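PDB 6BO0: MdbA protein from Corynebacterium matruchotii ATCC 14266, which acts as a thiol-disulfide oxidoreductase of the DsbA family, probably introducing disulfide bonds into exported proteins. Local coordinates for residues Ala93-Tyr98 and Thr153-Phe158; Lys102-Gln107 and Gly140-Thr145; Asp131-Ala136 and Lys147-Gly152. One frame throughout, in Å; residues are numbered along the deposited sequence. Where two conformers were deposited one is given.

Interaction 1. Residues Ala93-Tyr98 and Thr153-Phe158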
loop_
_atom_site.group_PDB
_atom_site.type_symbol
_atom_site.label_atom_id
_atom_site.label_comp_id
_atom_site.label_asym_id
_atom_site.label_seq_id
_atom_site.Cartn_x
_atom_site.Cartn_y
_atom_site.Cartn_z
ATOM N N ALA A 93 4.611 -8.144 -4.889
ATOM C CA ALA A 93 4.293 -6.719 -4.870
ATOM C C ALA A 93 4.176 -6.202 -3.445
ATOM O O ALA A 93 4.693 -5.129 -3.133
ATOM C CB ALA A 93 3.020 -6.452 -5.653
ATOM N N GLY A 94 3.497 -6.968 -2.582
ATOM C CA GLY A 94 3.361 -6.544 -1.217
ATOM C C GLY A 94 4.690 -6.460 -0.495
ATOM O O GLY A 94 4.950 -5.505 0.243
ATOM N N THR A 95 5.564 -7.447 -0.713
ATOM C CA THR A 95 6.896 -7.409 -0.104
ATOM C C THR A 95 7.678 -6.200 -0.575
ATOM O O THR A 95 8.359 -5.529 0.199
ATOM C CB THR A 95 7.650 -8.718 -0.417
ATOM O OG1 THR A 95 7.010 -9.803 0.244
ATOM C CG2 THR A 95 9.077 -8.665 0.077
ATOM N N ALA A 96 7.641 -5.950 -1.880
ATOM C CA ALA A 96 8.368 -4.804 -2.405
ATOM C C ALA A 96 7.882 -3.489 -1.797
ATOM O O ALA A 96 8.690 -2.677 -1.345
ATOM C CB ALA A 96 8.249 -4.746 -3.917
ATOM N N ALA A 97 6.565 -3.287 -1.777
ATOM C CA ALA A 97 6.023 -2.062 -1.222
ATOM C C ALA A 97 6.321 -1.934 0.270
ATOM O O ALA A 97 6.619 -0.834 0.758
ATOM C CB ALA A 97 4.535 -1.973 -1.480
ATOM N N TYR A 98 6.267 -3.057 0.994
ATOM C CA TYR A 98 6.551 -3.072 2.428
ATOM C C TYR A 98 7.985 -2.686 2.714
ATOM O O TYR A 98 8.280 -1.971 3.671
ATOM C CB TYR A 98 6.237 -4.457 3.008
ATOM C CG TYR A 98 6.604 -4.622 4.447
ATOM C CD1 TYR A 98 5.789 -4.132 5.453
ATOM C CD2 TYR A 98 7.790 -5.255 4.808
ATOM C CE1 TYR A 98 6.150 -4.247 6.785
ATOM C CE2 TYR A 98 8.151 -5.374 6.129
ATOM C CZ TYR A 98 7.314 -4.871 7.116
ATOM O OH TYR A 98 7.676 -5.012 8.439
ATOM N N THR A 153 14.494 -9.762 1.261
ATOM C CA THR A 153 14.895 -9.657 2.652
ATOM C C THR A 153 13.699 -9.680 3.605
ATOM O O THR A 153 13.757 -10.284 4.678
ATOM C CB THR A 153 15.798 -8.419 2.842
ATOM O OG1 THR A 153 16.932 -8.538 1.971
ATOM C CG2 THR A 153 16.231 -8.250 4.292
ATOM N N TYR A 154 12.610 -9.014 3.202
ATOM C CA TYR A 154 11.421 -8.955 4.034
ATOM C C TYR A 154 10.303 -9.879 3.575
ATOM O O TYR A 154 9.154 -9.725 4.043
ATOM C CB TYR A 154 10.909 -7.520 4.146
ATOM C CG TYR A 154 11.865 -6.570 4.842
ATOM C CD1 TYR A 154 12.459 -6.868 6.066
ATOM C CD2 TYR A 154 12.124 -5.344 4.289
ATOM C CE1 TYR A 154 13.298 -5.941 6.688
ATOM C CE2 TYR A 154 12.922 -4.417 4.896
ATOM C CZ TYR A 154 13.526 -4.719 6.084
ATOM O OH TYR A 154 14.323 -3.768 6.671
ATOM N N SER A 155 10.569 -10.844 2.703
ATOM C CA SER A 155 9.501 -11.734 2.262
ATOM C C SER A 155 8.800 -12.457 3.378
ATOM O O SER A 155 7.573 -12.537 3.419
ATOM C CB SER A 155 10.033 -12.725 1.242
ATOM O OG SER A 155 10.397 -12.043 0.044
ATOM N N ASP A 156 9.559 -12.986 4.320
ATOM C CA ASP A 156 8.945 -13.719 5.406
ATOM C C ASP A 156 8.235 -12.785 6.387
ATOM O O ASP A 156 7.148 -13.102 6.878
ATOM C CB ASP A 156 9.994 -14.589 6.078
ATOM C CG ASP A 156 10.429 -15.778 5.192
ATOM O OD1 ASP A 156 9.768 -16.067 4.160
ATOM O OD2 ASP A 156 11.427 -16.431 5.536
ATOM N N GLU A 157 8.832 -11.632 6.665
ATOM C CA GLU A 157 8.189 -10.630 7.503
ATOM C C GLU A 157 6.849 -10.217 6.891
ATOM O O GLU A 157 5.834 -10.095 7.586
ATOM C CB GLU A 157 9.124 -9.461 7.637
ATOM C CG GLU A 157 8.711 -8.388 8.621
ATOM C CD GLU A 157 9.888 -7.504 9.017
ATOM O OE1 GLU A 157 10.930 -8.037 9.443
ATOM O OE2 GLU A 157 9.788 -6.283 8.938
ATOM N N PHE A 158 6.832 -10.037 5.572
ATOM C CA PHE A 158 5.618 -9.654 4.888
ATOM C C PHE A 158 4.551 -10.746 4.968
ATOM O O PHE A 158 3.372 -10.455 5.106
ATOM C CB PHE A 158 5.884 -9.271 3.426
ATOM C CG PHE A 158 4.597 -8.922 2.719
ATOM C CD1 PHE A 158 3.982 -7.694 2.953
ATOM C CD2 PHE A 158 3.928 -9.861 1.960
ATOM C CE1 PHE A 158 2.739 -7.413 2.409
ATOM C CE2 PHE A 158 2.679 -9.583 1.419
ATOM C CZ PHE A 158 2.088 -8.359 1.655
HETATM O O HOH W 1 6.049 -12.941 0.866
#

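Interaction 2. Residues Lys102-Gln107 and Gly140-Thr145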
loop_
_atom_site.group_PDB
_atom_site.type_symbol
_atom_site.label_atom_id
_atom_site.label_comp_id
_atom_site.label_asym_id
_atom_site.label_seq_id
_atom_site.Cartn_x
_atom_site.Cartn_y
_atom_site.Cartn_z
ATOM N N LYS A 102 9.088 0.433 5.011
ATOM C CA LYS A 102 9.868 0.258 6.221
ATOM C C LYS A 102 11.205 1.005 6.165
ATOM O O LYS A 102 11.637 1.590 7.168
ATOM C CB LYS A 102 10.109 -1.235 6.479
ATOM C CG LYS A 102 10.689 -1.516 7.861
ATOM C CD LYS A 102 10.851 -2.994 8.133
ATOM C CE LYS A 102 11.342 -3.160 9.549
ATOM N NZ LYS A 102 11.468 -4.548 10.016
ATOM N N ASP A 103 11.865 0.986 4.998
ATOM C CA ASP A 103 13.254 1.481 4.874
ATOM C C ASP A 103 13.440 2.752 4.106
ATOM O O ASP A 103 14.561 3.281 4.062
ATOM C CB ASP A 103 14.119 0.517 4.083
ATOM C CG ASP A 103 14.468 -0.691 4.815
ATOM O OD1 ASP A 103 13.906 -0.997 5.875
ATOM O OD2 ASP A 103 15.374 -1.397 4.296
ATOM N N ASP A 104 12.414 3.238 3.447
ATOM C CA ASP A 104 12.572 4.286 2.492
ATOM C C ASP A 104 11.584 5.416 2.778
ATOM O O ASP A 104 11.027 5.495 3.868
ATOM C CB ASP A 104 12.480 3.718 1.063
ATOM C CG ASP A 104 13.436 4.395 0.091
ATOM O OD1 ASP A 104 13.243 5.603 -0.190
ATOM O OD2 ASP A 104 14.375 3.730 -0.379
ATOM N N SER A 105 11.440 6.335 1.841
ATOM C CA SER A 105 10.686 7.548 2.096
ATOM C C SER A 105 9.191 7.361 1.803
ATOM O O SER A 105 8.760 6.519 1.001
ATOM C CB SER A 105 11.200 8.718 1.251
ATOM O OG SER A 105 10.898 8.500 -0.117
ATOM N N ALA A 106 8.400 8.190 2.463
ATOM C CA ALA A 106 6.974 8.245 2.223
ATOM C C ALA A 106 6.664 8.543 0.769
ATOM O O ALA A 106 5.729 7.967 0.173
ATOM C CB ALA A 106 6.321 9.296 3.122
ATOM N N GLN A 107 7.478 9.395 0.150
ATOM C CA GLN A 107 7.227 9.774 -1.214
ATOM C C GLN A 107 7.415 8.568 -2.174
ATOM O O GLN A 107 6.613 8.338 -3.103
ATOM C CB GLN A 107 8.116 10.931 -1.610
ATOM C CG GLN A 107 7.823 11.420 -2.985
ATOM C CD GLN A 107 8.405 12.787 -3.197
ATOM O OE1 GLN A 107 9.233 12.982 -4.071
ATOM N NE2 GLN A 107 8.013 13.739 -2.359
ATOM N N GLY A 140 12.907 6.169 -7.384
ATOM C CA GLY A 140 13.703 6.933 -6.446
ATOM C C GLY A 140 14.141 6.237 -5.179
ATOM O O GLY A 140 14.686 6.889 -4.291
ATOM N N ALA A 141 13.950 4.919 -5.077
ATOM C CA ALA A 141 14.340 4.213 -3.853
ATOM C C ALA A 141 15.857 4.254 -3.643
ATOM O O ALA A 141 16.630 4.266 -4.599
ATOM C CB ALA A 141 13.862 2.776 -3.906
ATOM N N LYS A 142 16.258 4.199 -2.376
ATOM C CA LYS A 142 17.657 4.084 -1.996
ATOM C C LYS A 142 18.266 2.799 -2.548
ATOM O O LYS A 142 17.570 1.795 -2.730
ATOM C CB LYS A 142 17.795 4.071 -0.477
ATOM C CG LYS A 142 17.449 5.391 0.215
ATOM C CD LYS A 142 17.692 5.349 1.727
ATOM C CE LYS A 142 16.623 4.554 2.484
ATOM N NZ LYS A 142 16.777 4.513 3.978
ATOM N N ASP A 143 19.580 2.818 -2.761
ATOM C CA ASP A 143 20.298 1.651 -3.256
ATOM C C ASP A 143 20.036 0.428 -2.392
ATOM O O ASP A 143 19.825 -0.678 -2.906
ATOM C CB ASP A 143 21.809 1.961 -3.318
ATOM C CG ASP A 143 22.166 3.113 -4.237
ATOM O OD1 ASP A 143 21.400 3.441 -5.147
ATOM O OD2 ASP A 143 23.280 3.656 -4.054
ATOM N N GLU A 144 20.100 0.588 -1.072
ATOM C CA GLU A 144 19.914 -0.548 -0.178
ATOM C C GLU A 144 18.479 -1.090 -0.235
ATOM O O GLU A 144 18.257 -2.297 -0.070
ATOM C CB GLU A 144 20.286 -0.132 1.247
ATOM C CG GLU A 144 20.205 -1.236 2.274
ATOM C CD GLU A 144 21.223 -2.354 2.126
ATOM O OE1 GLU A 144 22.111 -2.332 1.216
ATOM O OE2 GLU A 144 21.111 -3.308 2.925
ATOM N N THR A 145 17.520 -0.189 -0.446
ATOM C CA THR A 145 16.120 -0.618 -0.577
ATOM C C THR A 145 15.941 -1.494 -1.810
ATOM O O THR A 145 15.288 -2.523 -1.762
ATOM C CB THR A 145 15.200 0.585 -0.636
ATOM O OG1 THR A 145 15.400 1.366 0.545
ATOM C CG2 THR A 145 13.734 0.214 -0.798
HETATM O O HOH W 2 17.060 0.177 2.596
HETATM O O HOH W 3 14.751 7.368 -1.583
#

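Interaction 3. Residues Asp131-Ala136 and Lys147-Gly152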
loop_
_atom_site.group_PDB
_atom_site.type_symbol
_atom_site.label_atom_id
_atom_site.label_comp_id
_atom_site.label_asym_id
_atom_site.label_seq_id
_atom_site.Cartn_x
_atom_site.Cartn_y
_atom_site.Cartn_z
ATOM N N ASP A 131 12.548 -7.529 -10.659
ATOM C CA ASP A 131 11.879 -6.594 -11.555
ATOM C C ASP A 131 11.220 -5.467 -10.763
ATOM O O ASP A 131 11.270 -4.290 -11.145
ATOM C CB ASP A 131 10.836 -7.321 -12.416
ATOM C CG ASP A 131 11.436 -8.450 -13.205
ATOM O OD1 ASP A 131 12.406 -8.189 -13.946
ATOM O OD2 ASP A 131 10.978 -9.596 -13.041
ATOM N N LEU A 132 10.572 -5.834 -9.671
ATOM C CA LEU A 132 10.004 -4.849 -8.755
ATOM C C LEU A 132 11.079 -3.954 -8.167
ATOM O O LEU A 132 10.865 -2.756 -7.992
ATOM C CB LEU A 132 9.196 -5.558 -7.683
ATOM C CG LEU A 132 7.965 -6.266 -8.202
ATOM C CD1 LEU A 132 7.461 -7.304 -7.202
ATOM C CD2 LEU A 132 6.862 -5.285 -8.518
ATOM N N ALA A 133 12.268 -4.520 -7.920
ATOM C CA ALA A 133 13.398 -3.721 -7.453
ATOM C C ALA A 133 13.811 -2.685 -8.500
ATOM O O ALA A 133 14.079 -1.529 -8.165
ATOM C CB ALA A 133 14.567 -4.627 -7.104
ATOM N N ASP A 134 13.852 -3.097 -9.771
ATOM C CA ASP A 134 14.186 -2.159 -10.858
ATOM C C ASP A 134 13.178 -1.006 -10.889
ATOM O O ASP A 134 13.555 0.154 -11.114
ATOM C CB ASP A 134 14.186 -2.851 -12.218
ATOM C CG ASP A 134 15.290 -3.860 -12.375
ATOM O OD1 ASP A 134 16.320 -3.759 -11.681
ATOM O OD2 ASP A 134 15.111 -4.752 -13.227
ATOM N N MET A 135 11.899 -1.328 -10.713
ATOM C CA MET A 135 10.852 -0.294 -10.718
ATOM C C MET A 135 11.019 0.684 -9.538
ATOM O O MET A 135 10.864 1.895 -9.672
ATOM C CB MET A 135 9.464 -0.965 -10.707
ATOM C CG MET A 135 9.186 -1.786 -11.961
ATOM S SD MET A 135 7.838 -2.951 -11.721
ATOM C CE MET A 135 6.564 -2.224 -12.697
ATOM N N ALA A 136 11.361 0.116 -8.390
ATOM C CA ALA A 136 11.612 0.922 -7.202
ATOM C C ALA A 136 12.769 1.883 -7.431
ATOM O O ALA A 136 12.712 3.057 -7.025
ATOM C CB ALA A 136 11.869 0.024 -5.986
ATOM N N LYS A 147 18.228 -3.268 -3.291
ATOM C CA LYS A 147 18.839 -4.566 -3.001
ATOM C C LYS A 147 17.912 -5.448 -2.146
ATOM O O LYS A 147 17.747 -6.632 -2.424
ATOM C CB LYS A 147 20.173 -4.348 -2.298
ATOM C CG LYS A 147 20.932 -5.629 -2.003
ATOM C CD LYS A 147 22.058 -5.410 -1.015
ATOM C CE LYS A 147 23.143 -4.585 -1.624
ATOM N NZ LYS A 147 24.251 -4.470 -0.647
ATOM N N LYS A 148 17.333 -4.873 -1.084
ATOM C CA LYS A 148 16.508 -5.667 -0.193
ATOM C C LYS A 148 15.269 -6.184 -0.912
ATOM O O LYS A 148 14.787 -7.280 -0.610
ATOM C CB LYS A 148 16.090 -4.871 1.015
ATOM C CG LYS A 148 17.217 -4.709 2.028
ATOM C CD LYS A 148 16.656 -4.063 3.278
ATOM C CE LYS A 148 17.714 -3.688 4.266
ATOM N NZ LYS A 148 17.028 -3.292 5.515
ATOM N N ILE A 149 14.691 -5.383 -1.822
ATOM C CA ILE A 149 13.552 -5.884 -2.608
ATOM C C ILE A 149 13.980 -7.094 -3.443
ATOM O O ILE A 149 13.361 -8.165 -3.406
ATOM C CB ILE A 149 12.965 -4.790 -3.514
ATOM C CG1 ILE A 149 12.365 -3.650 -2.674
ATOM C CG2 ILE A 149 11.898 -5.403 -4.432
ATOM C CD1 ILE A 149 11.976 -2.430 -3.464
ATOM N N ALA A 150 15.055 -6.942 -4.204
ATOM C CA ALA A 150 15.493 -8.026 -5.087
ATOM C C ALA A 150 15.810 -9.290 -4.300
ATOM O O ALA A 150 15.545 -10.391 -4.761
ATOM C CB ALA A 150 16.719 -7.590 -5.893
ATOM N N ASP A 151 16.396 -9.112 -3.116
ATOM C CA ASP A 151 16.816 -10.229 -2.287
ATOM C C ASP A 151 15.667 -10.866 -1.492
ATOM O O ASP A 151 15.833 -11.915 -0.867
ATOM C CB ASP A 151 17.876 -9.783 -1.281
ATOM C CG ASP A 151 19.143 -9.322 -1.912
ATOM O OD1 ASP A 151 19.336 -9.461 -3.141
ATOM O OD2 ASP A 151 20.008 -8.843 -1.142
ATOM N N GLY A 152 14.499 -10.240 -1.479
ATOM C CA GLY A 152 13.418 -10.739 -0.650
ATOM C C GLY A 152 13.729 -10.744 0.829
ATOM O O GLY A 152 13.256 -11.585 1.581
#

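Interaction 1. Residues Ala93-Tyr98 and Thr153-Phe158
Tyr98 and Glu157 make the one direct hydrogen bond between these segments: the phenol OH of Tyr98 donates to Glu157 OE2 over 2.5 Å, arriving on the lone pair turned away from the other carboxylate oxygen. Ring and carboxylate planes stand 80° apart, with OE2 at the edge of the ring. The same oxygen also takes a salt bridge from Lys102, so a cation and a phenol share it. A second polar link is indirect, through water 1, which donates to Ser155 O and, weakly, to Thr95 OG1; the stronger partner of that hydroxyl is Asn91 O.

Helix 89-103 and the start of helix 155-172 belong to the helical part inserted in the thioredoxin fold, as in DsbA relatives, and Tyr154 is the N-cap residue of the latter helix.

Aromatic rings carry most of the remaining area. Tyr98 turns its edge toward the face of Tyr154 in an offset T-shaped pair, centroids 5.8 Å apart. Phe158, its CG anti to the backbone N (chi1 178°), lays one face over the backbone of Gly94 and Thr95; Gly94 CA makes a CH-pi contact 4.0 Å from the centroid of the Phe158 ring.

Separate van der Waals packing brings Thr95 CG2 to 3.6 Å from Ser155 OG.

Interaction 2. Residues Lys102-Gln107 and Gly140-Thr145
Asp104 OD2 is gripped by two donors of the 140-145 segment. The backbone N of Lys142 donates to Asp104 OD2 over 2.8 Å, on the lone pair facing the other carboxylate oxygen, with an N-H...O angle of 161°. Thr145 OG1 donates to the same Asp104 OD2 over 2.7 Å, taking the anti lone pair, away from OD1. Together they fix the rotation of the carboxylate at the N terminus of helix 143-151, whose N-cap residue is Lys142. The helix dipole there would probably favour the negative charge of Asp104.

The contact joins two inter-helix turns in the all-helical part of this DsbA-like protein. On one side lies the break between helices 89-103 and 106-118. On the other is the turn leading into helix 143-151, where Gly140, at positive phi, is the C-prime residue of the Schellman motif that closes helix 129-138.

Water 2 makes a bridge between the segments, donating to Asp103 OD2 and to Thr145 OG1; Asp103 OD2 also forms a salt bridge with Lys148, and Asp103 OD1 pairs with Tyr154 OH. Ser105 caps helix 106-118 through Val108 N.

The Lys142 side chain, modelled in two conformers, passes beside the Asp104 carboxylate. In the conformer given, a bend at chi3 (-75°) carries the amino group toward Asp103 O, but the 2.5 Å between Lys142 NZ and Asp103 O is implausibly short, and this bond is doubtful.

The other carboxylate oxygen is engaged as well: Asp104 OD1 accepts from Ser105 N within its own turn and reaches across to Gly140 O through water 3, which donates to Asp104 OD1 over 2.7 Å and to Gly140 O over 2.8 Å.

Interaction 3. Residues Asp131-Ala136 and Lys147-Gly152
Ile149 is the main bump of this contact, and its two branches meet different parts of helix 129-138. The CG2 methyl settles against the backbone between Leu132 and Ala133: Ile149 CG2 lies 3.6 Å from Ala133 N and comes near Leu132 CB. The CD1 methyl runs on to the next turn, where Ile149 CD1 meets Ala136 CB at 3.5 Å. This division follows from the first torsion (chi1 -65°), which sets CG2 anti to the backbone N and CG1 beside it; chi2 near 170° then extends the chain to CD1.

Returning the fit, Ala133 CB enters the shallow hollow between Ile149 and Ala150. Ala133 CB sits 3.7 Å from Ala150 N, and the two alanine methyls, Ala133 CB and Ala150 CB, touch at 3.9 Å.

Helices 129-138 and 143-151 form an antiparallel helical hairpin in the helical part of the DsbA-like thioredoxin fold. Their short segments run at 163° with axes 8.0 Å apart. Small residues make this close spacing possible: Ala133 and Ala136 face the partner helix, and the CA atoms of Ala133 and Ile149 approach to 5.3 Å.

The side chains that meet are all apolar, and other helices border them. Ile149 also packs on Ala96 and Thr99 of helix 89-103, while on helix 106-118 Leu132 touches Leu116 and Ala136 touches Phe112. Beyond Ala150 the helix ends in a Schellman motif at Gly152, whose positive phi turns the chain toward helix 155-172; Gly152 N bonds back to Ile149 O.

Of the helices involved, 89-103 comes first and supplies one side of two contacts: residues 93-98 to interaction 1, and its C-terminal end to interaction 2. The chain then passes through helices 106-118 and 129-138. Interaction 2 closes a loop on reaching 140-145, and interaction 3 closes a shorter one when helix 143-151 folds back on 131-136; these two loops cross. Interaction 1 closes last, at the start of helix 155-172, and its loop encloses both others. Lys102 bridges to Glu157, and Asp103 with Lys148 and Tyr154 forms a second cluster, linking the segments of the three interactions, which bind the helical part together.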